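Glycoside hydrolase family 81 (Clostridium thermocellum, PDB 6FOP) probably hydrolyses beta-1,3-glucans such as laminarin, contributing to the breakdown of these polysaccharides by the cellulosome of the bacterium. Local coordinates at residues F371-L376 with L432-W437; S375-F380 with D441-M446; A438-D441 with V447-L450. All coordinates share one frame; numbering follows the deposited sequence.

Interaction 1: F371-L376 with L432-W437; sequences FMKSSL and LRDPQW
Lys373 and Trp437 bring the two backbones closest, with their CA atoms 8.8 Å apart, where helix 362-379 passes the turn between helix 416-433 and the short helix 435-438. Side chains alone bridge that gap. Lys373 has its CG anti to the carbonyl carbon (chi1 -74°) and runs almost fully extended from there, which lays its methylenes along the indole and still delivers the amine beyond it. CG rides over one face of Trp437, toward the rim of the five-membered ring, in a CH-pi contact of 4.2 Å from Lys373 CG to the ring centroid; farther along, Lys373 CE stays 3.8 Å from Trp437 CD1. Lysine and indole run antiparallel. At the far end Lys373 NZ forms a salt bridge with Asp434 OD2 at 2.7 Å, meeting that oxygen nearly along its C-O axis. Leu376 supplies the apolar part: it crosses the indole at about a right angle, and its CD1 lies 3.9 Å from Trp437 CH2. Ile430 of helix 416-433 touches Lys373, Leu376 and Trp437 alike.

Asp434 divides its carboxylate between two tasks. While OD2 holds the lysine, OD1 caps the N-terminus of helix 435-438, accepting from Trp437 N at 2.9 Å through a nearly straight bond (169°) that arrives from above the carboxylate plane. Trp437 NE1, for its part, donates to Glu377, one turn beyond Lys373 on the same helix. Asp434 and Trp437 are thus each tied both within their own turn and to helix 362-379. The lysine charge and the helix N-terminus would both be expected to stabilise the ionised form of Asp434, and the amine reaches it by way of an aliphatic chain packed on the aromatic ring.

Interaction 2: S375-F380 with D441-M446; sequences SLEDWF and DNWGAM. With CA (calcium ion), chain C; CA (calcium ion), chain D.
At the C-terminal end of helix 362-379, beside a pair of calcium ions, Glu377 and Phe380 pack against Trp443 and Met446 of helix 440-455. Glu377 crosses the indole at about a right angle: its CG sits over one face, 3.5 Å from Trp443 CE2 and 3.8 Å from the centroid of the six-membered ring, in a CH-pi contact. The carboxylate lies almost parallel to the indole, the planes only 3° apart, with its OE2 accepting from Trp437. Phe380, the first residue to leave the helical conformation, reaches both partners. Its CB lies 3.9 Å from Trp443 CE3, an atom that also sits at the edge of the phenyl ring, near its plane, whereas Met446 CB lies over a ring face, 3.7 Å from Phe380 CG. Met446 CG is 3.5 Å from Phe380 O, and bends at chi2 and chi3 bring the terminal Met446 CE back beside the same Phe380 O, at 3.9 Å.

On the other side of the same helical turn, Asp378 points away from this packing and serves the metals. Its carbonyl O binds one calcium at 2.4 Å, and OD1 bridges both ions. The second calcium is gripped by OD1 and OD2 together, with four waters around it. Glu386 also serves both ions, and Thr381 and Lys389 help complete the first site.

The helix end is therefore held between metal and protein. Leu376 touches both helix 339-359 and helix 416-433, Trp379 meets Phe342 and Phe423 edge-to-face, and the backbones of Phe380 and Asn442 hydrogen-bond to Ser9 and Thr7 in the N-terminal strand region.

Interaction 3: A438-D441 with V447-L450; sequences ASRD and VELL
A single salt bridge joins Arg440 to Glu448: Arg440 NH1 donates to Glu448 OE1 at 2.7 Å, with an N-H...O angle of 141°. The carboxylate oxygen lies close to the guanidinium plane, at the edge of the group. From the acceptor's side the approach is less regular, since NH1 arrives on the anti side of OE1 and 34° out of the carboxylate plane. Only one nitrogen and one oxygen pair, so this is not the two-bond, side-on form of an arginine-carboxylate bridge. A bend at chi3 (64°) turns the guanidinium back so that NH1 meets OE1. Glu448 was modelled in two conformers, and the bridge describes one of them.

In the next shell, Glu448 extends beyond CG and its other oxygen, OE2, accepts from Trp507 NE1 of helix 494-511. In the conformer described, each oxygen of the carboxylate thus has a partner. Arg440 is positioned by the start of its own helix: the preceding Ser439 occupies the N-cap, its OG making a weak hydrogen bond to Asn442 N and another bond to Gln436 O.

Although eight residues apart on helix 440-455, Arg440 and Glu448 have CA atoms only 8.4 Å apart, far less than a straight alpha-helix would allow. The closeness goes with a break in helical geometry at Asn442, together with the wider pi-type turn at 441-444. The result is a distorted, serine-capped helix start whose first residue is tied by a salt bridge to a later turn of the same helix.

Interactions 1 and 2 pair helix 362-379 with 432-437 and 441-446, while interaction 3 is internal to the start of helix 440-455; all lie within the family 81 C-terminal domain, a member of the six-hairpin clan. Interactions 1 and 2, with centres about 9 Å apart, are joined by a hydrogen bond from Asn442 ND2 to Gln436 O (2.9 Å) and share the one between Trp437 NE1 and Glu377 OE2 (2.8 Å), while the indoles of Trp437 and Trp443 meet at about 30°. Interaction 3, about 7 Å between centres from interaction 2, joins it through Gly444 N to Ser439 O (2.9 Å) and through Phe380 CE2 packed 3.6 Å from Val447 CG2. Interaction 2 alone includes a calcium ligand.

Interaction 1: F371-L376 with L432-W437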
# COMPACT_ATOMS: atom_id res chain seq x y z
N PHE A 371 27.57 -6.17 -13.05
CA PHE A 371 27.00 -4.83 -12.94
C PHE A 371 26.05 -4.71 -11.75
O PHE A 371 26.08 -3.71 -11.04
CB PHE A 371 26.33 -4.35 -14.24
CG PHE A 371 26.02 -2.87 -14.21
CD1 PHE A 371 27.03 -1.96 -14.43
CD2 PHE A 371 24.77 -2.40 -13.85
CE1 PHE A 371 26.80 -0.60 -14.38
CE2 PHE A 371 24.53 -1.03 -13.82
CZ PHE A 371 25.54 -0.13 -14.08
N MET A 372 25.25 -5.74 -11.53
CA MET A 372 24.35 -5.73 -10.39
C MET A 372 25.14 -5.61 -9.08
O MET A 372 24.85 -4.77 -8.23
CB MET A 372 23.48 -6.99 -10.37
CG MET A 372 22.46 -7.01 -11.49
SD MET A 372 21.78 -8.66 -11.83
CE MET A 372 20.73 -8.90 -10.38
N LYS A 373 26.15 -6.46 -8.92
CA LYS A 373 26.96 -6.42 -7.71
C LYS A 373 27.73 -5.11 -7.60
O LYS A 373 27.70 -4.46 -6.55
CB LYS A 373 27.91 -7.60 -7.65
CG LYS A 373 27.28 -8.94 -7.32
CD LYS A 373 28.35 -10.03 -7.19
CE LYS A 373 27.84 -11.32 -6.60
NZ LYS A 373 28.95 -12.31 -6.44
N SER A 374 28.48 -4.72 -8.63
CA SER A 374 29.34 -3.55 -8.49
C SER A 374 28.49 -2.30 -8.21
O SER A 374 28.87 -1.44 -7.41
CB SER A 374 30.25 -3.36 -9.70
OG SER A 374 29.51 -3.11 -10.90
N SER A 375 27.34 -2.19 -8.87
CA SER A 375 26.53 -1.01 -8.66
C SER A 375 25.87 -1.01 -7.28
O SER A 375 25.86 0.03 -6.65
CB SER A 375 25.53 -0.79 -9.78
OG SER A 375 24.54 -1.78 -9.76
N LEU A 376 25.37 -2.16 -6.82
CA LEU A 376 24.81 -2.23 -5.47
C LEU A 376 25.89 -1.95 -4.42
O LEU A 376 25.64 -1.23 -3.45
CB LEU A 376 24.12 -3.57 -5.20
CG LEU A 376 22.78 -3.73 -5.92
CD1 LEU A 376 22.27 -5.12 -5.66
CD2 LEU A 376 21.76 -2.66 -5.52
N LEU A 432 20.05 -15.32 -3.98
CA LEU A 432 19.67 -16.67 -4.40
C LEU A 432 20.87 -17.43 -4.98
O LEU A 432 20.88 -18.66 -4.98
CB LEU A 432 18.54 -16.61 -5.44
CG LEU A 432 17.20 -16.20 -4.86
CD1 LEU A 432 16.24 -15.77 -5.98
CD2 LEU A 432 16.59 -17.32 -4.03
N ARG A 433 21.87 -16.69 -5.45
CA ARG A 433 23.05 -17.24 -6.10
C ARG A 433 24.32 -17.18 -5.27
O ARG A 433 25.27 -17.89 -5.54
CB ARG A 433 23.28 -16.49 -7.41
CG ARG A 433 22.17 -16.71 -8.42
CD ARG A 433 22.18 -15.63 -9.48
NE ARG A 433 21.23 -15.94 -10.53
CZ ARG A 433 19.91 -15.70 -10.49
NH1 ARG A 433 19.37 -15.10 -9.45
NH2 ARG A 433 19.13 -16.02 -11.50
N ASP A 434 24.34 -16.33 -4.25
CA ASP A 434 25.57 -16.01 -3.56
C ASP A 434 25.22 -15.67 -2.11
O ASP A 434 24.98 -14.50 -1.78
CB ASP A 434 26.32 -14.89 -4.25
CG ASP A 434 27.65 -14.60 -3.64
OD1 ASP A 434 27.92 -15.08 -2.53
OD2 ASP A 434 28.42 -13.84 -4.27
N PRO A 435 25.14 -16.72 -1.26
CA PRO A 435 24.84 -16.50 0.14
C PRO A 435 25.91 -15.70 0.88
O PRO A 435 25.62 -15.08 1.91
CB PRO A 435 24.73 -17.93 0.70
CG PRO A 435 25.61 -18.75 -0.17
CD PRO A 435 25.53 -18.12 -1.53
N GLN A 436 27.13 -15.76 0.39
CA GLN A 436 28.25 -15.04 0.97
C GLN A 436 28.03 -13.51 0.82
O GLN A 436 28.04 -12.76 1.80
CB GLN A 436 29.52 -15.53 0.25
CG GLN A 436 30.81 -14.86 0.58
CD GLN A 436 31.91 -15.38 -0.30
OE1 GLN A 436 31.85 -15.28 -1.52
NE2 GLN A 436 32.91 -15.97 0.31
N TRP A 437 27.75 -13.09 -0.40
CA TRP A 437 27.53 -11.66 -0.70
C TRP A 437 26.37 -11.06 0.12
O TRP A 437 26.45 -9.94 0.64
CB TRP A 437 27.21 -11.50 -2.19
CG TRP A 437 27.18 -10.10 -2.69
CD1 TRP A 437 28.21 -9.42 -3.28
CD2 TRP A 437 26.06 -9.19 -2.68
NE1 TRP A 437 27.82 -8.17 -3.62
CE2 TRP A 437 26.52 -7.98 -3.24
CE3 TRP A 437 24.74 -9.28 -2.24
CZ2 TRP A 437 25.69 -6.88 -3.42
CZ3 TRP A 437 23.91 -8.16 -2.40
CH2 TRP A 437 24.39 -6.99 -2.99

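Interaction 2: S375-F380 with D441-M446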
# COMPACT_ATOMS: atom_id res chain seq x y z
N SER A 375 27.34 -2.19 -8.87
CA SER A 375 26.53 -1.01 -8.66
C SER A 375 25.87 -1.01 -7.28
O SER A 375 25.86 0.03 -6.65
CB SER A 375 25.53 -0.79 -9.78
OG SER A 375 24.54 -1.78 -9.76
N LEU A 376 25.37 -2.16 -6.82
CA LEU A 376 24.81 -2.23 -5.47
C LEU A 376 25.89 -1.95 -4.42
O LEU A 376 25.64 -1.23 -3.45
CB LEU A 376 24.12 -3.57 -5.20
CG LEU A 376 22.78 -3.73 -5.92
CD1 LEU A 376 22.27 -5.12 -5.66
CD2 LEU A 376 21.76 -2.66 -5.52
N GLU A 377 27.09 -2.48 -4.62
CA GLU A 377 28.17 -2.25 -3.66
C GLU A 377 28.51 -0.75 -3.61
O GLU A 377 28.74 -0.20 -2.55
CB GLU A 377 29.39 -3.10 -4.00
CG GLU A 377 29.14 -4.60 -3.87
CD GLU A 377 30.24 -5.48 -4.42
OE1 GLU A 377 31.37 -4.99 -4.62
OE2 GLU A 377 29.97 -6.68 -4.63
N ASP A 378 28.47 -0.07 -4.76
CA ASP A 378 28.69 1.39 -4.82
C ASP A 378 27.55 2.12 -4.08
O ASP A 378 27.79 2.90 -3.14
CB ASP A 378 28.85 1.85 -6.29
CG ASP A 378 29.25 3.31 -6.42
OD1 ASP A 378 29.18 4.11 -5.44
OD2 ASP A 378 29.69 3.68 -7.54
N TRP A 379 26.31 1.84 -4.46
CA TRP A 379 25.18 2.50 -3.80
C TRP A 379 25.21 2.27 -2.30
O TRP A 379 24.81 3.16 -1.55
CB TRP A 379 23.84 2.06 -4.40
CG TRP A 379 23.46 2.79 -5.67
CD1 TRP A 379 23.68 2.39 -6.97
CD2 TRP A 379 22.80 4.05 -5.76
NE1 TRP A 379 23.19 3.31 -7.83
CE2 TRP A 379 22.62 4.34 -7.12
CE3 TRP A 379 22.31 4.95 -4.81
CZ2 TRP A 379 22.00 5.52 -7.55
CZ3 TRP A 379 21.70 6.10 -5.24
CH2 TRP A 379 21.53 6.37 -6.58
N PHE A 380 25.61 1.06 -1.87
CA PHE A 380 25.60 0.67 -0.47
C PHE A 380 26.84 1.09 0.31
O PHE A 380 27.01 0.65 1.45
CB PHE A 380 25.35 -0.85 -0.31
CG PHE A 380 24.01 -1.34 -0.78
CD1 PHE A 380 22.90 -0.49 -0.88
CD2 PHE A 380 23.84 -2.68 -1.08
CE1 PHE A 380 21.67 -0.98 -1.29
CE2 PHE A 380 22.62 -3.17 -1.47
CZ PHE A 380 21.53 -2.32 -1.58
N ASP A 441 27.02 -9.65 7.43
CA ASP A 441 28.37 -9.12 7.58
C ASP A 441 28.94 -8.49 6.30
O ASP A 441 29.88 -7.68 6.36
CB ASP A 441 29.34 -10.22 8.05
CG ASP A 441 29.01 -10.78 9.42
OD1 ASP A 441 28.48 -10.05 10.29
OD2 ASP A 441 29.29 -11.98 9.65
N ASN A 442 28.38 -8.87 5.14
CA ASN A 442 28.74 -8.30 3.87
C ASN A 442 27.70 -7.27 3.44
O ASN A 442 27.61 -6.25 4.10
CB ASN A 442 29.05 -9.43 2.87
CG ASN A 442 30.30 -10.21 3.26
OD1 ASN A 442 31.27 -9.61 3.72
ND2 ASN A 442 30.28 -11.52 3.09
N TRP A 443 26.94 -7.52 2.38
CA TRP A 443 26.03 -6.51 1.86
C TRP A 443 24.61 -6.59 2.42
O TRP A 443 23.77 -5.71 2.13
CB TRP A 443 26.05 -6.54 0.32
CG TRP A 443 27.46 -6.31 -0.12
CD1 TRP A 443 28.38 -7.26 -0.53
CD2 TRP A 443 28.17 -5.08 -0.06
NE1 TRP A 443 29.60 -6.67 -0.75
CE2 TRP A 443 29.51 -5.34 -0.46
CE3 TRP A 443 27.81 -3.77 0.30
CZ2 TRP A 443 30.47 -4.33 -0.52
CZ3 TRP A 443 28.76 -2.76 0.21
CH2 TRP A 443 30.08 -3.05 -0.18
N GLY A 444 24.30 -7.65 3.18
CA GLY A 444 22.95 -7.84 3.68
C GLY A 444 22.49 -6.79 4.67
O GLY A 444 21.29 -6.48 4.73
N ALA A 445 23.43 -6.20 5.42
CA ALA A 445 23.02 -5.16 6.38
C ALA A 445 22.46 -3.90 5.70
O ALA A 445 21.40 -3.36 6.10
CB ALA A 445 24.17 -4.83 7.32
N MET A 446 23.11 -3.45 4.62
CA MET A 446 22.57 -2.32 3.87
C MET A 446 21.26 -2.67 3.16
O MET A 446 20.31 -1.86 3.14
CB MET A 446 23.60 -1.73 2.90
CG MET A 446 24.68 -0.88 3.53
SD MET A 446 24.05 0.59 4.37
CE MET A 446 23.56 1.56 2.92
CA CA C . 28.93 4.95 -3.27
CA CA D . 30.81 5.77 -6.53
O HOH W 1 31.84 5.70 -8.60
O HOH W 2 29.50 7.36 -7.32
O HOH W 3 32.45 4.33 -5.60
O HOH W 4 32.70 7.25 -6.22

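Interaction 3: A438-D441 with V447-L450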
# COMPACT_ATOMS: atom_id res chain seq x y z
N ALA A 438 25.31 -11.84 0.24
CA ALA A 438 24.09 -11.39 0.89
C ALA A 438 24.11 -11.50 2.41
O ALA A 438 23.16 -11.06 3.07
CB ALA A 438 22.91 -12.19 0.35
N SER A 439 25.15 -12.12 2.99
CA SER A 439 25.21 -12.23 4.44
C SER A 439 25.20 -10.84 5.11
O SER A 439 25.68 -9.84 4.52
CB SER A 439 26.45 -13.03 4.85
OG SER A 439 27.59 -12.22 4.77
N ARG A 440 24.67 -10.79 6.34
CA ARG A 440 24.60 -9.53 7.10
C ARG A 440 25.96 -8.85 7.29
O ARG A 440 26.03 -7.63 7.26
CB ARG A 440 23.91 -9.70 8.46
CG ARG A 440 22.39 -9.63 8.39
CD ARG A 440 21.78 -9.43 9.78
NE ARG A 440 22.20 -8.15 10.36
CZ ARG A 440 21.70 -6.95 10.04
NH1 ARG A 440 20.74 -6.82 9.13
NH2 ARG A 440 22.19 -5.86 10.63
N ASP A 441 27.02 -9.65 7.43
CA ASP A 441 28.37 -9.12 7.58
C ASP A 441 28.94 -8.49 6.30
O ASP A 441 29.88 -7.68 6.36
CB ASP A 441 29.34 -10.22 8.05
CG ASP A 441 29.01 -10.78 9.42
OD1 ASP A 441 28.48 -10.05 10.29
OD2 ASP A 441 29.29 -11.98 9.65
N VAL A 447 21.17 -3.88 2.60
CA VAL A 447 19.91 -4.32 2.00
C VAL A 447 18.77 -4.21 3.01
O VAL A 447 17.67 -3.69 2.71
CB VAL A 447 20.01 -5.75 1.44
CG1 VAL A 447 18.65 -6.27 0.97
CG2 VAL A 447 21.01 -5.81 0.28
N GLU A 448 19.04 -4.66 4.23
CA GLU A 448 17.97 -4.69 5.21
C GLU A 448 17.61 -3.29 5.69
O GLU A 448 16.47 -3.06 6.07
CB GLU A 448 18.27 -5.74 6.30
CG GLU A 448 18.11 -7.13 5.68
CD GLU A 448 18.56 -8.31 6.50
OE1 GLU A 448 18.91 -8.17 7.70
OE2 GLU A 448 18.55 -9.39 5.91
N LEU A 449 18.54 -2.33 5.61
CA LEU A 449 18.19 -0.93 5.88
C LEU A 449 17.21 -0.34 4.84
O LEU A 449 16.30 0.42 5.18
CB LEU A 449 19.43 -0.05 6.03
CG LEU A 449 20.29 -0.21 7.28
CD1 LEU A 449 21.32 0.91 7.28
CD2 LEU A 449 19.50 -0.09 8.56
N LEU A 450 17.36 -0.72 3.56
CA LEU A 450 16.38 -0.31 2.53
C LEU A 450 15.03 -0.93 2.84
O LEU A 450 13.99 -0.26 2.71
CB LEU A 450 16.81 -0.69 1.09
CG LEU A 450 17.69 0.32 0.38
CD1 LEU A 450 19.02 0.53 1.04
CD2 LEU A 450 17.86 -0.09 -1.08